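PDB 4FDB: probable primosomal replication protein n from Ralstonia solanacearum, which probably helps restart stalled replication forks by binding single-stranded DNA and stabilising the helicase PriA on DNA during primosome assembly. Local coordinates for residues Asp63-Ala66 with Pro67-Leu71. The protein carries 3 engineered substitutions. Numbering follows the deposited sequence. Where two conformers were deposited one is given.
Sequences DRIA and PGTVL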
ATOM      1  N   ASP A  63       0.499 -11.585  17.772  1.00 18.96           N
ATOM      2  CA  ASP A  63      -0.106 -12.766  18.372  1.00 19.67           C
ATOM      3  C   ASP A  63      -0.762 -12.481  19.725  1.00 24.03           C
ATOM      4  O   ASP A  63      -1.537 -13.298  20.225  1.00 23.82           O
ATOM      5  CB  ASP A  63       0.942 -13.876  18.522  1.00 22.94           C
ATOM      6  CG  ASP A  63       0.320 -15.246  18.734  1.00 28.81           C
ATOM      7  OD1 ASP A  63      -0.586 -15.630  17.960  1.00 27.92           O
ATOM      8  OD2 ASP A  63       0.733 -15.943  19.684  1.00 26.99           O
ATOM      9  N   ARG A  64      -0.450 -11.334  20.321  1.00 18.24           N
ATOM     10  CA  ARG A  64      -1.003 -10.976  21.625  0.50 20.22           C
ATOM     11  C   ARG A  64      -2.006  -9.826  21.557  1.00 20.06           C
ATOM     12  O   ARG A  64      -2.504  -9.367  22.584  1.00 22.96           O
ATOM     13  CB  ARG A  64       0.109 -10.630  22.620  0.50 25.24           C
ATOM     14  CG  ARG A  64       0.903  -9.385  22.265  0.50 27.96           C
ATOM     15  CD  ARG A  64       1.378  -8.637  23.501  0.50 34.10           C
ATOM     16  NE  ARG A  64       2.515  -7.763  23.214  0.50 38.76           N
ATOM     17  CZ  ARG A  64       2.422  -6.557  22.663  0.50 34.91           C
ATOM     18  NH1 ARG A  64       1.238  -6.066  22.323  0.50 32.99           N
ATOM     19  NH2 ARG A  64       3.517  -5.841  22.448  0.50 31.12           N
ATOM     20  N   ILE A  65      -2.315  -9.369  20.356  1.00 17.64           N
ATOM     21  CA  ILE A  65      -3.238  -8.244  20.201  1.00 20.17           C
ATOM     22  C   ILE A  65      -4.676  -8.713  19.955  1.00 19.70           C
ATOM     23  O   ILE A  65      -4.909  -9.568  19.108  1.00 19.50           O
ATOM     24  CB  ILE A  65      -2.779  -7.333  19.057  1.00 23.08           C
ATOM     25  CG1 ILE A  65      -1.454  -6.660  19.436  1.00 22.80           C
ATOM     26  CG2 ILE A  65      -3.839  -6.286  18.744  1.00 23.15           C
ATOM     27  CD1 ILE A  65      -0.852  -5.853  18.321  1.00 25.02           C
ATOM     28  N   ALA A  66      -5.632  -8.157  20.696  1.00 19.14           N
ATOM     29  CA  ALA A  66      -7.037  -8.538  20.545  1.00 20.07           C
ATOM     30  C   ALA A  66      -7.616  -8.006  19.237  1.00 20.70           C
ATOM     31  O   ALA A  66      -7.415  -6.840  18.895  1.00 20.84           O
ATOM     32  CB  ALA A  66      -7.854  -8.009  21.705  1.00 26.50           C
ATOM     33  N   PRO A  67      -8.341  -8.863  18.502  1.00 20.20           N
ATOM     34  CA  PRO A  67      -9.127  -8.350  17.376  1.00 19.39           C
ATOM     35  C   PRO A  67     -10.059  -7.229  17.843  1.00 17.98           C
ATOM     36  O   PRO A  67     -10.669  -7.319  18.914  1.00 19.80           O
ATOM     37  CB  PRO A  67      -9.919  -9.578  16.929  1.00 25.94           C
ATOM     38  CG  PRO A  67      -8.977 -10.729  17.257  1.00 28.82           C
ATOM     39  CD  PRO A  67      -8.409 -10.332  18.600  1.00 24.79           C
ATOM     40  N   GLY A  68     -10.147  -6.174  17.045  1.00 17.09           N
ATOM     41  CA  GLY A  68     -10.894  -4.989  17.420  1.00 18.18           C
ATOM     42  C   GLY A  68      -9.975  -3.841  17.794  1.00 19.87           C
ATOM     43  O   GLY A  68     -10.405  -2.694  17.900  1.00 23.94           O
ATOM     44  N   THR A  69      -8.698  -4.146  17.998  1.00 19.92           N
ATOM     45  CA  THR A  69      -7.744  -3.133  18.436  1.00 18.05           C
ATOM     46  C   THR A  69      -7.318  -2.249  17.275  1.00 17.53           C
ATOM     47  O   THR A  69      -7.023  -2.756  16.201  1.00 15.96           O
ATOM     48  CB  THR A  69      -6.499  -3.801  19.042  1.00 18.91           C
ATOM     49  OG1 THR A  69      -6.904  -4.571  20.183  1.00 18.73           O
ATOM     50  CG2 THR A  69      -5.486  -2.743  19.470  1.00 19.05           C
ATOM     51  N   VAL A  70      -7.274  -0.933  17.479  1.00 16.38           N
ATOM     52  CA  VAL A  70      -6.799  -0.054  16.404  1.00 15.36           C
ATOM     53  C   VAL A  70      -5.276   0.092  16.486  1.00 14.83           C
ATOM     54  O   VAL A  70      -4.735   0.403  17.551  1.00 18.49           O
ATOM     55  CB  VAL A  70      -7.448   1.340  16.475  1.00 19.52           C
ATOM     56  CG1 VAL A  70      -6.963   2.219  15.332  1.00 19.37           C
ATOM     57  CG2 VAL A  70      -8.968   1.226  16.428  1.00 21.54           C
ATOM     58  N   LEU A  71      -4.597  -0.118  15.367  1.00 17.47           N
ATOM     59  CA  LEU A  71      -3.140  -0.163  15.362  1.00 18.90           C
ATOM     60  C   LEU A  71      -2.603   0.923  14.450  1.00 17.88           C
ATOM     61  O   LEU A  71      -3.171   1.152  13.397  1.00 18.22           O
ATOM     62  CB  LEU A  71      -2.678  -1.512  14.814  1.00 21.83           C
ATOM     63  CG  LEU A  71      -3.159  -2.730  15.602  1.00 21.95           C
ATOM     64  CD1 LEU A  71      -2.810  -4.018  14.871  1.00 21.53           C
ATOM     65  CD2 LEU A  71      -2.561  -2.706  16.977  1.00 23.73           C
TER
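Thr69 bonds twice to the carbonyl oxygen of Ala66. Its backbone N lies 3.1 Å from Ala66 O, with a bent N-H...O angle of 142°. Its hydroxyl donates to the same oxygen, Thr69 OG1 to Ala66 O being 2.7 Å. Both donors sit somewhat off the carbonyl plane, OG1 less than N. Thr69 OG1 stands beside its own backbone N (chi1 -61°), which lets both donors reach one acceptor. Pro67 and Gly68 fill the corner between. Gly68, at the third position of the turn, has the positive phi that a type II turn needs there and that glycine readily adopts.

Beside the turn, side chains make an apolar contact. Ile65 CG2 packs against Thr69 CB at 3.7 Å, the two side chains crossing at about a right angle. Ile65 CD1 meets Leu71 CD2 tip to tip at 3.8 Å. Both Ile65 and Leu71 are buried and also touch Leu94 of strand 87-96. Ile65 O accepts a hydrogen bond from Arg14 NE, and Gly68 and Thr69 form backbone bonds with Leu11 of strand 3-19.

Ala66 to Thr69 form a type II beta turn, in the loop that joins helix 57-62 to strand 70-79 of the OB fold.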